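Local coordinates for protein probable starch synthase 4, chloroplastic/amyloplastic (Arabidopsis thaliana, PDB 6GNE) that probably belongs to the plant starch synthases, glycosyltransferases of the GT-B fold, and binds adenosine-5'-diphosphate and a glycan between its two Rossmann-like domains, at residues 15-20 and 110-115; 26-31 and 144-149; 47-52 and 126-131; 106-111 and 118-123. All blocks are in the same frame, centred on the assembly; numbering follows the deposited sequence.

Contact 1 (15-20 and 110-115); sequences IAAEMA and QFYGEQ. With GLC (alpha-D-glucopyranose), chain C.
Tyr112 and Glu18 meet at about a right angle, with the phenol ring and the carboxylate plane turned 69° against each other. The Tyr112 OH donates to Glu18 OE2 (2.5 Å), which accepts on its anti lone pair, the one facing away from OE1. Glu18 gets there because its CG stands beside the backbone N (chi1 -64°) and the chain runs extended beyond it. The second oxygen, OE1, turns to the backbone N-H groups of Val25 and Gly26, so the one carboxylate ties together the loop after strand 11-15, the approach to helix 27-41 and the loop 110-115. At the ring's edge, near its plane, Ala17 CB approaches Tyr112 CE1 to 3.9 Å; a small methyl fits here. One ring face lies under the sugar: GLC C2 stands 3.9 Å above the Tyr112 plane, offset toward the rim, and C4 is 3.9 Å from CD2. A tyrosine suits both tasks, its flat apolar face underlying the pyranose while the buried hydroxyl fixes the ring's position. A sugar lying over the face of an aromatic ring is characteristic of carbohydrate-binding sites, here the glycan pocket of the GT-B cleft.

Contact 2 (26-31 and 144-149); sequences GGLGDV and CHDWQT. With ADP (adenosine-5'-diphosphate), chain F; AC1 (4,6-dideoxy-4-{[(1S,4R,5S,6S)-4,5,6-trihydroxy-3-(hydroxymethyl)cyclohex-2-en-1-yl]amino}-alpha-D-glucopyranose), chain B; GLC (alpha-D-glucopyranose), chain C.
Leu28 and Asp146 make the main van der Waals contact, a methyl against the carboxylate carbon, the two side chains lying alongside one another and pointing opposite ways. With Leu28 CG anti to the backbone N (chi1 -170°), its CD1 comes 3.6 Å from Asp146 CG and, more loosely, 4.2 Å from His145 CB. No hydrogen bond joins the two segments directly; the polar work goes to the ligands. Backbone donation comes from Gly27, whose N reaches ADP O1B at 2.9 Å with an N-H...acceptor angle of 155°. Gly26 and Gly27 lack side chains where AC1 and ADP lie close against the backbone. Among the carboxylates, Asp30 OD2 accepts from ADP O3' at 2.8 Å, while its OD1 pairs with Lys24. Asp146 OD2 takes two AC1 hydroxyls, O2 and O3, the latter at 2.9 Å, and OD1 accepts from the backbone N of His175. Two neutral donors hold the next sugar: Trp147 NE1 gives to GLC O2 at 3.1 Å, the oxygen lying in the indole plane, and Gln148 NE2 gives to GLC O3 at 2.8 Å. The Gln148 amide carbon rests over one face of the Trp147 ring. His145 belongs to a buried polar chain, with ND1 bonded to His175 NE2 and NE2 to His14 ND1. The sequence Lys24-Val25-Gly26-Gly27-Leu28 matches the K-X-G-G-L motif of starch and glycogen synthases, set here at the start of helix 27-41 beside the diphosphate and facing the glycan-binding residues after strand 141-145.

Contact 3 (47-52 and 126-131); sequences EIILPK and RAALEL
Ile49, on strand 45-51, packs against Ala128 and Leu131 of helix 117-134, a strand-to-helix contact within the Rossmann-like N-terminal domain of this GT-B protein. The tight part is small and wholly apolar. Ile49 CG2, anti to the backbone N, meets Ala128 CB at 3.9 Å, and these two residues also mark the closest backbone approach, their CA atoms 6.8 Å apart. Alanine lets the helix come that near; the beta-branched isoleucine suits a strand and spreads two branches over the helix. Behind this pair, Leu50 points away from the helix and packs on Met19 of the loop after strand 11-15.

The helix face bearing Arg126 and Glu130 is polar, with Arg126 buried and Glu130 partly exposed. Glu130 sits one turn after Arg126, yet Arg126 NH2 and Glu130 OE2 are 4.0 Å apart, a long salt bridge; the Tyr160 hydroxyl bonds to both side chains and links them to helix 152-160. Lys52, at the end of the strand segment, is also partly exposed and makes a cation-pi contact with Trp85. Back in the core, Leu131 makes a looser fit with Ile49 than the alanine does, Leu131 CD2 reaching Ile49 CD1 at 4.2 Å.

Contact 4 (106-111 and 118-123); sequences FWRGQF and FRRFSY
The Arg120 guanidinium lies between two cover groups: Arg108 CG is over one face and Phe121 CZ over the opposite one, 4.0 Å above the plane, while Phe111 O sits at its edge. The Arg108 guanidinium in turn has Arg120 CD over a face, 4.1 Å from NH1, the two arginines running side by side with their ends reversed. Phe106 presents its edge to the face of Phe121 in an offset edge-to-face pair, centroids 5.7 Å apart and planes at 61°; CE1 of Phe106 and CE1 of Phe121 are 3.9 Å apart. Phe121 in its turn points its own edge at Phe111 O.

Arg120 bends at chi3 (73°), which swings its nitrogens onto the loop's carbonyls. NH1 donates to Phe111 O at 3.0 Å, approaching from above the carbonyl plane; NH2 adds weak bonds to Phe111 O and to Gln110 O. NE reaches the backbone O of Phe105, and Asp117 pairs with NH1. Arg108 bonds through NE to Lys104 O and pairs with Glu114 and Asp116, so these acids probably offset the like charges of the two arginines, whose Arg108 NH1 and Arg120 NE are 4.5 Å apart. Arginine fits this place because one planar group can serve several carbonyls while aliphatic and aromatic groups cover its faces. The arrangement is that of a loop connecting a strand to the next helix, folded back and pinned by an arginine from the helix's first turns, beside the glycan pocket of the GT-B N-terminal domain.

Overall arrangement
Contacts 1 and 2 line the ligand pocket; contacts 3 and 4 lie farther from the chain's centre, in the N-terminal domain. The centres of contacts 1 and 2 are about 8 Å apart, and both touch the same GLC; the backbone of Ala20 bonds to that of Gly29 between them. Contact 4 is about 7 Å from contact 1, centre to centre, shares Gln110 and Phe111 with it, and sets Phe121 against Ala17 and the Tyr112 ring, so it packs beside the tyrosine that underlies the sugar. Contact 3 uses the same helix 117-134 as contact 4 and meets contact 1 through Met19, which packs on Ile48 and Leu50. Contact 2 contributes part of the ADP pocket, which residues outside these contacts complete.

Contact 1 (15-20 and 110-115)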
# COMPACT_ATOMS: atom_id res chain seq x y z
N ILE A 15 -0.46 -13.15 -6.61
CA ILE A 15 -1.64 -12.80 -7.37
C ILE A 15 -2.21 -11.58 -6.66
O ILE A 15 -2.47 -11.64 -5.47
CB ILE A 15 -2.67 -13.97 -7.38
CG1 ILE A 15 -2.05 -15.19 -8.07
CG2 ILE A 15 -3.98 -13.57 -8.04
CD1 ILE A 15 -2.81 -16.49 -7.81
N ALA A 16 -2.38 -10.49 -7.39
CA ALA A 16 -2.86 -9.24 -6.80
C ALA A 16 -3.52 -8.37 -7.83
O ALA A 16 -3.33 -8.58 -9.04
CB ALA A 16 -1.68 -8.50 -6.18
N ALA A 17 -4.24 -7.37 -7.35
CA ALA A 17 -4.88 -6.39 -8.24
C ALA A 17 -3.99 -5.22 -8.60
O ALA A 17 -4.34 -4.47 -9.49
CB ALA A 17 -6.17 -5.89 -7.60
N GLU A 18 -2.84 -5.09 -7.94
CA GLU A 18 -1.88 -4.00 -8.20
C GLU A 18 -0.43 -4.45 -8.15
O GLU A 18 -0.06 -5.40 -7.45
CB GLU A 18 -1.99 -2.90 -7.13
CG GLU A 18 -3.30 -2.15 -7.07
CD GLU A 18 -3.30 -1.17 -5.88
OE1 GLU A 18 -2.40 -0.29 -5.79
OE2 GLU A 18 -4.20 -1.29 -5.03
N MET A 19 0.38 -3.71 -8.90
CA MET A 19 1.82 -3.75 -8.78
C MET A 19 2.40 -2.42 -9.28
O MET A 19 2.13 -1.98 -10.40
CB MET A 19 2.40 -4.88 -9.62
CG MET A 19 3.89 -5.13 -9.36
SD MET A 19 4.65 -6.15 -10.63
CE MET A 19 6.36 -5.84 -10.27
N ALA A 20 3.19 -1.80 -8.43
CA ALA A 20 3.84 -0.55 -8.78
C ALA A 20 4.98 -0.85 -9.76
O ALA A 20 5.72 -1.81 -9.54
CB ALA A 20 4.37 0.12 -7.52
N GLN A 110 -10.65 2.30 -15.03
CA GLN A 110 -10.43 2.42 -13.58
C GLN A 110 -9.87 1.13 -13.03
O GLN A 110 -10.20 0.05 -13.53
CB GLN A 110 -11.78 2.64 -12.85
CG GLN A 110 -12.44 3.98 -13.00
CD GLN A 110 -12.31 4.81 -11.77
OE1 GLN A 110 -11.53 5.77 -11.73
NE2 GLN A 110 -13.05 4.42 -10.72
N PHE A 111 -9.08 1.23 -11.98
CA PHE A 111 -8.66 0.04 -11.24
C PHE A 111 -9.79 -0.52 -10.36
O PHE A 111 -10.20 -1.68 -10.49
CB PHE A 111 -7.43 0.35 -10.39
CG PHE A 111 -6.23 0.68 -11.21
CD1 PHE A 111 -5.64 -0.29 -12.02
CD2 PHE A 111 -5.67 1.94 -11.17
CE1 PHE A 111 -4.52 0.01 -12.78
CE2 PHE A 111 -4.55 2.26 -11.92
CZ PHE A 111 -3.97 1.30 -12.74
N TYR A 112 -10.30 0.34 -9.48
CA TYR A 112 -11.33 -0.04 -8.51
C TYR A 112 -12.53 0.87 -8.64
O TYR A 112 -12.47 1.91 -9.26
CB TYR A 112 -10.83 0.10 -7.09
CG TYR A 112 -9.57 -0.66 -6.74
CD1 TYR A 112 -9.43 -1.99 -7.08
CD2 TYR A 112 -8.55 -0.04 -6.01
CE1 TYR A 112 -8.30 -2.70 -6.72
CE2 TYR A 112 -7.41 -0.73 -5.65
CZ TYR A 112 -7.28 -2.07 -6.01
OH TYR A 112 -6.15 -2.78 -5.65
N GLY A 113 -13.63 0.44 -8.02
CA GLY A 113 -14.80 1.26 -7.82
C GLY A 113 -15.97 1.02 -8.75
O GLY A 113 -16.91 1.80 -8.75
N GLU A 114 -15.94 -0.06 -9.52
CA GLU A 114 -17.09 -0.43 -10.33
C GLU A 114 -18.15 -1.11 -9.45
O GLU A 114 -17.84 -1.71 -8.42
CB GLU A 114 -16.65 -1.37 -11.47
CG GLU A 114 -15.61 -0.77 -12.42
CD GLU A 114 -16.16 0.35 -13.30
OE1 GLU A 114 -16.98 0.06 -14.19
OE2 GLU A 114 -15.76 1.53 -13.12
N GLN A 115 -19.40 -1.05 -9.90
CA GLN A 115 -20.52 -1.64 -9.17
C GLN A 115 -20.41 -3.16 -9.08
O GLN A 115 -20.85 -3.77 -8.11
CB GLN A 115 -21.88 -1.20 -9.79
CG GLN A 115 -23.09 -1.20 -8.84
CD GLN A 115 -22.95 -0.27 -7.59
OE1 GLN A 115 -22.08 0.64 -7.51
NE2 GLN A 115 -23.83 -0.49 -6.60
C1 GLC C . -11.87 0.19 -3.12
C2 GLC C . -11.21 -1.18 -3.15
C3 GLC C . -10.19 -1.31 -2.02
C4 GLC C . -9.15 -0.21 -2.19
C5 GLC C . -9.85 1.14 -2.11
C6 GLC C . -8.87 2.28 -2.36
O2 GLC C . -12.21 -2.19 -3.09
O3 GLC C . -9.54 -2.57 -2.05
O4 GLC C . -8.14 -0.32 -1.19
O5 GLC C . -10.88 1.22 -3.11
O6 GLC C . -9.60 3.51 -2.49

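Contact 2 (26-31 and 144-149)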
# COMPACT_ATOMS: atom_id res chain seq x y z
N GLY A 26 -2.46 2.68 -4.38
CA GLY A 26 -1.72 3.11 -3.22
C GLY A 26 -0.62 2.16 -2.82
O GLY A 26 0.15 1.69 -3.65
N GLY A 27 -0.54 1.87 -1.52
CA GLY A 27 0.53 1.12 -0.97
C GLY A 27 0.59 -0.36 -1.33
O GLY A 27 1.67 -0.96 -1.29
N LEU A 28 -0.56 -0.95 -1.65
CA LEU A 28 -0.62 -2.37 -2.00
C LEU A 28 0.26 -2.65 -3.19
O LEU A 28 1.14 -3.49 -3.15
CB LEU A 28 -2.06 -2.80 -2.31
CG LEU A 28 -2.19 -4.34 -2.42
CD1 LEU A 28 -3.43 -4.87 -1.70
CD2 LEU A 28 -2.22 -4.74 -3.87
N GLY A 29 0.04 -1.89 -4.25
CA GLY A 29 0.89 -1.95 -5.41
C GLY A 29 2.37 -1.79 -5.10
O GLY A 29 3.18 -2.45 -5.72
N ASP A 30 2.72 -0.88 -4.18
CA ASP A 30 4.12 -0.67 -3.80
C ASP A 30 4.72 -1.91 -3.17
O ASP A 30 5.85 -2.30 -3.47
CB ASP A 30 4.27 0.50 -2.81
CG ASP A 30 4.22 1.85 -3.48
OD1 ASP A 30 4.21 1.97 -4.72
OD2 ASP A 30 4.23 2.85 -2.73
N VAL A 31 3.93 -2.51 -2.28
CA VAL A 31 4.34 -3.68 -1.52
C VAL A 31 4.55 -4.90 -2.41
O VAL A 31 5.55 -5.62 -2.24
CB VAL A 31 3.34 -3.97 -0.38
CG1 VAL A 31 3.61 -5.33 0.28
CG2 VAL A 31 3.41 -2.82 0.66
N CYS A 144 -1.47 -14.39 -2.07
CA CYS A 144 -2.51 -13.49 -2.56
C CYS A 144 -2.73 -12.26 -1.64
O CYS A 144 -2.33 -12.27 -0.48
CB CYS A 144 -3.80 -14.27 -2.81
SG CYS A 144 -4.53 -15.14 -1.40
N HIS A 145 -3.31 -11.19 -2.18
CA HIS A 145 -3.41 -9.87 -1.50
C HIS A 145 -4.83 -9.27 -1.46
O HIS A 145 -5.45 -9.04 -2.50
CB HIS A 145 -2.46 -8.91 -2.17
CG HIS A 145 -1.05 -9.39 -2.15
ND1 HIS A 145 -0.14 -8.99 -1.20
CD2 HIS A 145 -0.41 -10.31 -2.92
CE1 HIS A 145 1.01 -9.60 -1.41
NE2 HIS A 145 0.87 -10.41 -2.44
N ASP A 146 -5.34 -9.05 -0.24
CA ASP A 146 -6.60 -8.31 -0.01
C ASP A 146 -7.83 -9.00 -0.57
O ASP A 146 -7.72 -10.09 -1.14
CB ASP A 146 -6.48 -6.83 -0.45
CG ASP A 146 -5.91 -5.95 0.63
OD1 ASP A 146 -5.17 -6.46 1.47
OD2 ASP A 146 -6.21 -4.74 0.68
N TRP A 147 -9.00 -8.40 -0.38
CA TRP A 147 -10.25 -9.09 -0.68
C TRP A 147 -10.35 -9.49 -2.15
O TRP A 147 -10.90 -10.55 -2.44
CB TRP A 147 -11.48 -8.29 -0.21
CG TRP A 147 -11.87 -7.15 -1.10
CD1 TRP A 147 -11.51 -5.85 -0.97
CD2 TRP A 147 -12.70 -7.23 -2.27
NE1 TRP A 147 -12.06 -5.11 -1.99
CE2 TRP A 147 -12.80 -5.93 -2.80
CE3 TRP A 147 -13.37 -8.27 -2.91
CZ2 TRP A 147 -13.55 -5.64 -3.94
CZ3 TRP A 147 -14.12 -8.00 -4.05
CH2 TRP A 147 -14.20 -6.68 -4.55
N GLN A 148 -9.79 -8.69 -3.05
CA GLN A 148 -9.90 -8.96 -4.48
C GLN A 148 -9.34 -10.34 -4.91
O GLN A 148 -9.90 -11.01 -5.77
CB GLN A 148 -9.24 -7.86 -5.31
CG GLN A 148 -9.97 -6.51 -5.26
CD GLN A 148 -9.51 -5.59 -4.12
OE1 GLN A 148 -8.90 -6.06 -3.15
NE2 GLN A 148 -9.78 -4.29 -4.24
N THR A 149 -8.26 -10.78 -4.27
CA THR A 149 -7.68 -12.09 -4.55
C THR A 149 -7.75 -13.05 -3.36
O THR A 149 -7.07 -14.08 -3.35
CB THR A 149 -6.23 -11.94 -5.01
OG1 THR A 149 -5.43 -11.48 -3.92
CG2 THR A 149 -6.17 -10.98 -6.16
PB ADP F . -2.47 3.93 1.21
O1B ADP F . -2.13 2.52 0.83
O2B ADP F . -2.72 4.89 0.08
O3B ADP F . -3.61 3.96 2.21
PA ADP F . 0.34 4.04 1.85
O1A ADP F . 1.15 5.03 2.63
O2A ADP F . 0.50 2.60 2.27
O3A ADP F . -1.19 4.54 1.97
O5' ADP F . 0.68 4.11 0.28
C5' ADP F . 0.55 5.32 -0.47
C4' ADP F . 1.39 5.36 -1.76
O4' ADP F . 0.68 6.08 -2.78
C3' ADP F . 2.69 6.10 -1.61
O3' ADP F . 3.61 5.61 -2.58
C2' ADP F . 2.33 7.52 -1.97
O2' ADP F . 3.45 8.28 -2.41
C1' ADP F . 1.36 7.29 -3.09
N9 ADP F . 0.36 8.37 -3.25
C8 ADP F . -0.74 8.56 -2.50
N7 ADP F . -1.45 9.61 -2.97
C5 ADP F . -0.80 10.11 -4.04
C6 ADP F . -1.00 11.23 -5.01
N6 ADP F . -2.07 12.05 -4.90
N1 ADP F . -0.06 11.38 -5.99
C2 ADP F . 1.02 10.56 -6.07
N3 ADP F . 1.24 9.54 -5.22
C4 ADP F . 0.39 9.28 -4.21
C1 AC1 B . -6.87 -0.79 -1.66
O2 AC1 B . -7.22 -2.87 -0.47
C2 AC1 B . -6.28 -1.81 -0.68
C4A AC1 B . -0.85 0.10 3.91
C3 AC1 B . -5.83 -1.14 0.63
O3 AC1 B . -5.24 -2.16 1.44
C4 AC1 B . -4.86 0.00 0.33
N4A AC1 B . -4.30 0.67 1.52
C5 AC1 B . -5.62 0.97 -0.58
O5 AC1 B . -5.97 0.31 -1.80
C6 AC1 B . -4.80 2.18 -1.00
C1B AC1 B . -3.47 0.00 2.53
C2B AC1 B . -3.27 0.83 3.83
O2B AC1 B . -4.12 1.99 3.91
C3B AC1 B . -1.83 1.24 4.10
O3B AC1 B . -1.75 1.60 5.47
O4 AC1 B . 0.48 0.59 4.09
C5B AC1 B . -1.02 -0.57 2.58
C7B AC1 B . -2.19 -0.56 1.94
C6B AC1 B . 0.13 -1.34 1.98
O6B AC1 B . 0.50 -2.45 2.81
C1 GLC C . -11.87 0.19 -3.12
C2 GLC C . -11.21 -1.18 -3.15
C3 GLC C . -10.19 -1.31 -2.02
C4 GLC C . -9.15 -0.21 -2.19
C5 GLC C . -9.85 1.14 -2.11
C6 GLC C . -8.87 2.28 -2.36
O2 GLC C . -12.21 -2.19 -3.09
O3 GLC C . -9.54 -2.57 -2.05
O4 GLC C . -8.14 -0.32 -1.19
O5 GLC C . -10.88 1.22 -3.11
O6 GLC C . -9.60 3.51 -2.49

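Contact 3 (47-52 and 126-131)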
# COMPACT_ATOMS: atom_id res chain seq x y z
N GLU A 47 7.20 -14.62 -9.43
CA GLU A 47 6.38 -14.26 -10.60
C GLU A 47 5.10 -13.59 -10.11
O GLU A 47 4.58 -13.90 -9.03
CB GLU A 47 5.97 -15.50 -11.39
CG GLU A 47 6.95 -15.99 -12.43
CD GLU A 47 6.51 -17.30 -13.06
OE1 GLU A 47 5.32 -17.67 -12.92
OE2 GLU A 47 7.37 -17.89 -13.77
N ILE A 48 4.57 -12.69 -10.92
CA ILE A 48 3.38 -11.95 -10.54
C ILE A 48 2.30 -12.10 -11.58
O ILE A 48 2.59 -12.10 -12.75
CB ILE A 48 3.74 -10.49 -10.28
CG1 ILE A 48 4.67 -10.45 -9.05
CG2 ILE A 48 2.48 -9.67 -10.00
CD1 ILE A 48 5.53 -9.23 -9.01
N ILE A 49 1.06 -12.26 -11.12
CA ILE A 49 -0.10 -12.33 -11.99
C ILE A 49 -1.02 -11.16 -11.67
O ILE A 49 -1.43 -11.01 -10.53
CB ILE A 49 -0.84 -13.67 -11.85
CG1 ILE A 49 0.10 -14.83 -12.23
CG2 ILE A 49 -2.11 -13.68 -12.70
CD1 ILE A 49 -0.45 -16.22 -11.93
N LEU A 50 -1.29 -10.33 -12.69
CA LEU A 50 -2.16 -9.14 -12.61
C LEU A 50 -3.25 -9.19 -13.65
O LEU A 50 -3.14 -9.94 -14.60
CB LEU A 50 -1.35 -7.86 -12.91
CG LEU A 50 -0.18 -7.53 -11.99
CD1 LEU A 50 0.53 -6.31 -12.49
CD2 LEU A 50 -0.66 -7.34 -10.57
N PRO A 51 -4.28 -8.37 -13.50
CA PRO A 51 -5.13 -8.12 -14.63
C PRO A 51 -4.43 -7.22 -15.64
O PRO A 51 -3.54 -6.47 -15.29
CB PRO A 51 -6.34 -7.39 -14.04
CG PRO A 51 -6.27 -7.64 -12.56
CD PRO A 51 -4.80 -7.72 -12.29
N LYS A 52 -4.88 -7.29 -16.89
CA LYS A 52 -4.50 -6.31 -17.89
C LYS A 52 -5.57 -5.23 -17.86
O LYS A 52 -6.57 -5.30 -18.57
CB LYS A 52 -4.42 -6.94 -19.28
CG LYS A 52 -4.05 -5.94 -20.37
CD LYS A 52 -2.65 -6.13 -20.95
CE LYS A 52 -2.42 -5.31 -22.21
NZ LYS A 52 -3.63 -5.22 -23.12
N ARG A 126 -10.12 -16.69 -10.28
CA ARG A 126 -10.31 -17.99 -10.91
C ARG A 126 -9.37 -18.15 -12.10
O ARG A 126 -8.60 -19.11 -12.15
CB ARG A 126 -11.76 -18.19 -11.37
CG ARG A 126 -12.05 -19.55 -12.00
CD ARG A 126 -11.87 -20.66 -10.97
NE ARG A 126 -11.84 -22.00 -11.55
CZ ARG A 126 -12.87 -22.84 -11.63
NH1 ARG A 126 -14.10 -22.50 -11.25
NH2 ARG A 126 -12.66 -24.04 -12.15
N ALA A 127 -9.43 -17.20 -13.02
CA ALA A 127 -8.57 -17.21 -14.20
C ALA A 127 -7.09 -17.29 -13.85
O ALA A 127 -6.34 -17.93 -14.58
CB ALA A 127 -8.85 -16.00 -15.08
N ALA A 128 -6.67 -16.67 -12.74
CA ALA A 128 -5.26 -16.73 -12.32
C ALA A 128 -4.80 -18.14 -11.98
O ALA A 128 -3.73 -18.58 -12.41
CB ALA A 128 -5.02 -15.81 -11.14
N LEU A 129 -5.61 -18.83 -11.20
CA LEU A 129 -5.34 -20.25 -10.90
C LEU A 129 -5.38 -21.15 -12.14
O LEU A 129 -4.57 -22.06 -12.28
CB LEU A 129 -6.33 -20.77 -9.85
CG LEU A 129 -6.06 -20.18 -8.47
CD1 LEU A 129 -7.19 -20.54 -7.52
CD2 LEU A 129 -4.69 -20.62 -7.95
N GLU A 130 -6.33 -20.87 -13.03
CA GLU A 130 -6.45 -21.56 -14.30
C GLU A 130 -5.20 -21.39 -15.17
O GLU A 130 -4.71 -22.34 -15.71
CB GLU A 130 -7.70 -21.05 -15.03
CG GLU A 130 -8.29 -21.98 -16.06
CD GLU A 130 -8.72 -23.29 -15.46
OE1 GLU A 130 -8.05 -24.30 -15.72
OE2 GLU A 130 -9.75 -23.30 -14.72
N LEU A 131 -4.67 -20.19 -15.24
CA LEU A 131 -3.42 -19.96 -15.95
C LEU A 131 -2.30 -20.82 -15.37
O LEU A 131 -1.53 -21.39 -16.13
CB LEU A 131 -3.02 -18.47 -15.94
CG LEU A 131 -1.57 -18.05 -16.24
CD1 LEU A 131 -1.15 -18.39 -17.67
CD2 LEU A 131 -1.40 -16.57 -15.96

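Contact 4 (106-111 and 118-123)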
# COMPACT_ATOMS: atom_id res chain seq x y z
N PHE A 106 -11.91 -5.60 -17.20
CA PHE A 106 -10.75 -4.72 -17.03
C PHE A 106 -10.56 -3.72 -18.16
O PHE A 106 -9.44 -3.36 -18.51
CB PHE A 106 -9.52 -5.57 -16.75
CG PHE A 106 -9.70 -6.43 -15.55
CD1 PHE A 106 -9.79 -5.86 -14.30
CD2 PHE A 106 -9.89 -7.80 -15.67
CE1 PHE A 106 -10.02 -6.64 -13.19
CE2 PHE A 106 -10.11 -8.60 -14.56
CZ PHE A 106 -10.18 -8.01 -13.31
N TRP A 107 -11.69 -3.22 -18.64
CA TRP A 107 -11.75 -2.27 -19.73
C TRP A 107 -12.68 -1.11 -19.33
O TRP A 107 -13.43 -0.61 -20.15
CB TRP A 107 -12.31 -3.01 -20.93
CG TRP A 107 -11.46 -3.09 -22.15
CD1 TRP A 107 -10.74 -2.08 -22.75
CD2 TRP A 107 -11.34 -4.24 -23.00
NE1 TRP A 107 -10.13 -2.55 -23.89
CE2 TRP A 107 -10.49 -3.86 -24.09
CE3 TRP A 107 -11.87 -5.55 -22.97
CZ2 TRP A 107 -10.15 -4.77 -25.12
CZ3 TRP A 107 -11.52 -6.45 -23.99
CH2 TRP A 107 -10.67 -6.06 -25.05
N ARG A 108 -12.60 -0.68 -18.07
CA ARG A 108 -13.54 0.29 -17.47
C ARG A 108 -12.92 1.66 -17.19
O ARG A 108 -13.57 2.52 -16.61
CB ARG A 108 -14.05 -0.26 -16.14
CG ARG A 108 -14.61 -1.68 -16.17
CD ARG A 108 -15.88 -1.79 -17.00
NE ARG A 108 -16.44 -3.14 -16.87
CZ ARG A 108 -17.16 -3.61 -15.84
NH1 ARG A 108 -17.44 -2.84 -14.78
NH2 ARG A 108 -17.59 -4.86 -15.85
N GLY A 109 -11.66 1.85 -17.54
CA GLY A 109 -10.98 3.12 -17.30
C GLY A 109 -10.49 3.31 -15.88
O GLY A 109 -9.93 4.37 -15.57
N GLN A 110 -10.65 2.30 -15.03
CA GLN A 110 -10.43 2.42 -13.58
C GLN A 110 -9.87 1.13 -13.03
O GLN A 110 -10.20 0.05 -13.53
CB GLN A 110 -11.78 2.64 -12.85
CG GLN A 110 -12.44 3.98 -13.00
CD GLN A 110 -12.31 4.81 -11.77
OE1 GLN A 110 -11.53 5.77 -11.73
NE2 GLN A 110 -13.05 4.42 -10.72
N PHE A 111 -9.08 1.23 -11.98
CA PHE A 111 -8.66 0.04 -11.24
C PHE A 111 -9.79 -0.52 -10.36
O PHE A 111 -10.20 -1.68 -10.49
CB PHE A 111 -7.43 0.35 -10.39
CG PHE A 111 -6.23 0.68 -11.21
CD1 PHE A 111 -5.64 -0.29 -12.02
CD2 PHE A 111 -5.67 1.94 -11.17
CE1 PHE A 111 -4.52 0.01 -12.78
CE2 PHE A 111 -4.55 2.26 -11.92
CZ PHE A 111 -3.97 1.30 -12.74
N PHE A 118 -16.95 -7.24 -7.22
CA PHE A 118 -16.95 -8.60 -6.71
C PHE A 118 -16.78 -9.61 -7.86
O PHE A 118 -15.94 -10.54 -7.79
CB PHE A 118 -18.25 -8.87 -5.93
CG PHE A 118 -18.20 -10.14 -5.13
CD1 PHE A 118 -18.41 -11.37 -5.73
CD2 PHE A 118 -17.91 -10.09 -3.77
CE1 PHE A 118 -18.34 -12.53 -5.00
CE2 PHE A 118 -17.82 -11.26 -3.02
CZ PHE A 118 -18.05 -12.48 -3.64
N ARG A 119 -17.58 -9.42 -8.91
CA ARG A 119 -17.53 -10.28 -10.07
C ARG A 119 -16.19 -10.13 -10.81
O ARG A 119 -15.55 -11.14 -11.15
CB ARG A 119 -18.71 -10.00 -11.00
CG ARG A 119 -20.04 -10.53 -10.46
CD ARG A 119 -21.25 -9.99 -11.21
NE ARG A 119 -21.19 -10.23 -12.66
CZ ARG A 119 -21.35 -11.41 -13.25
NH1 ARG A 119 -21.27 -11.49 -14.57
NH2 ARG A 119 -21.57 -12.53 -12.55
N ARG A 120 -15.78 -8.88 -11.02
CA ARG A 120 -14.51 -8.54 -11.67
C ARG A 120 -13.36 -9.31 -11.04
O ARG A 120 -12.65 -10.05 -11.72
CB ARG A 120 -14.23 -7.03 -11.59
CG ARG A 120 -15.15 -6.12 -12.38
CD ARG A 120 -14.86 -4.65 -12.13
NE ARG A 120 -13.60 -4.23 -12.78
CZ ARG A 120 -12.73 -3.32 -12.32
NH1 ARG A 120 -12.90 -2.67 -11.17
NH2 ARG A 120 -11.64 -3.05 -13.04
N PHE A 121 -13.19 -9.21 -9.73
CA PHE A 121 -12.01 -9.80 -9.10
C PHE A 121 -12.12 -11.29 -8.73
O PHE A 121 -11.11 -12.01 -8.69
CB PHE A 121 -11.54 -8.92 -7.94
CG PHE A 121 -11.04 -7.56 -8.38
CD1 PHE A 121 -9.80 -7.43 -8.99
CD2 PHE A 121 -11.82 -6.41 -8.22
CE1 PHE A 121 -9.33 -6.20 -9.39
CE2 PHE A 121 -11.37 -5.17 -8.64
CZ PHE A 121 -10.12 -5.05 -9.23
N SER A 122 -13.33 -11.78 -8.46
CA SER A 122 -13.52 -13.23 -8.33
C SER A 122 -13.25 -13.93 -9.68
O SER A 122 -12.68 -15.02 -9.70
CB SER A 122 -14.91 -13.58 -7.77
OG SER A 122 -15.94 -13.15 -8.64
N TYR A 123 -13.65 -13.33 -10.80
CA TYR A 123 -13.28 -13.87 -12.12
C TYR A 123 -11.76 -13.97 -12.27
O TYR A 123 -11.22 -15.03 -12.61
CB TYR A 123 -13.83 -13.03 -13.27
CG TYR A 123 -13.46 -13.56 -14.66
CD1 TYR A 123 -12.21 -13.27 -15.24
CD2 TYR A 123 -14.35 -14.37 -15.38
CE1 TYR A 123 -11.88 -13.77 -16.50
CE2 TYR A 123 -14.03 -14.86 -16.64
CZ TYR A 123 -12.80 -14.57 -17.20
OH TYR A 123 -12.49 -15.04 -18.46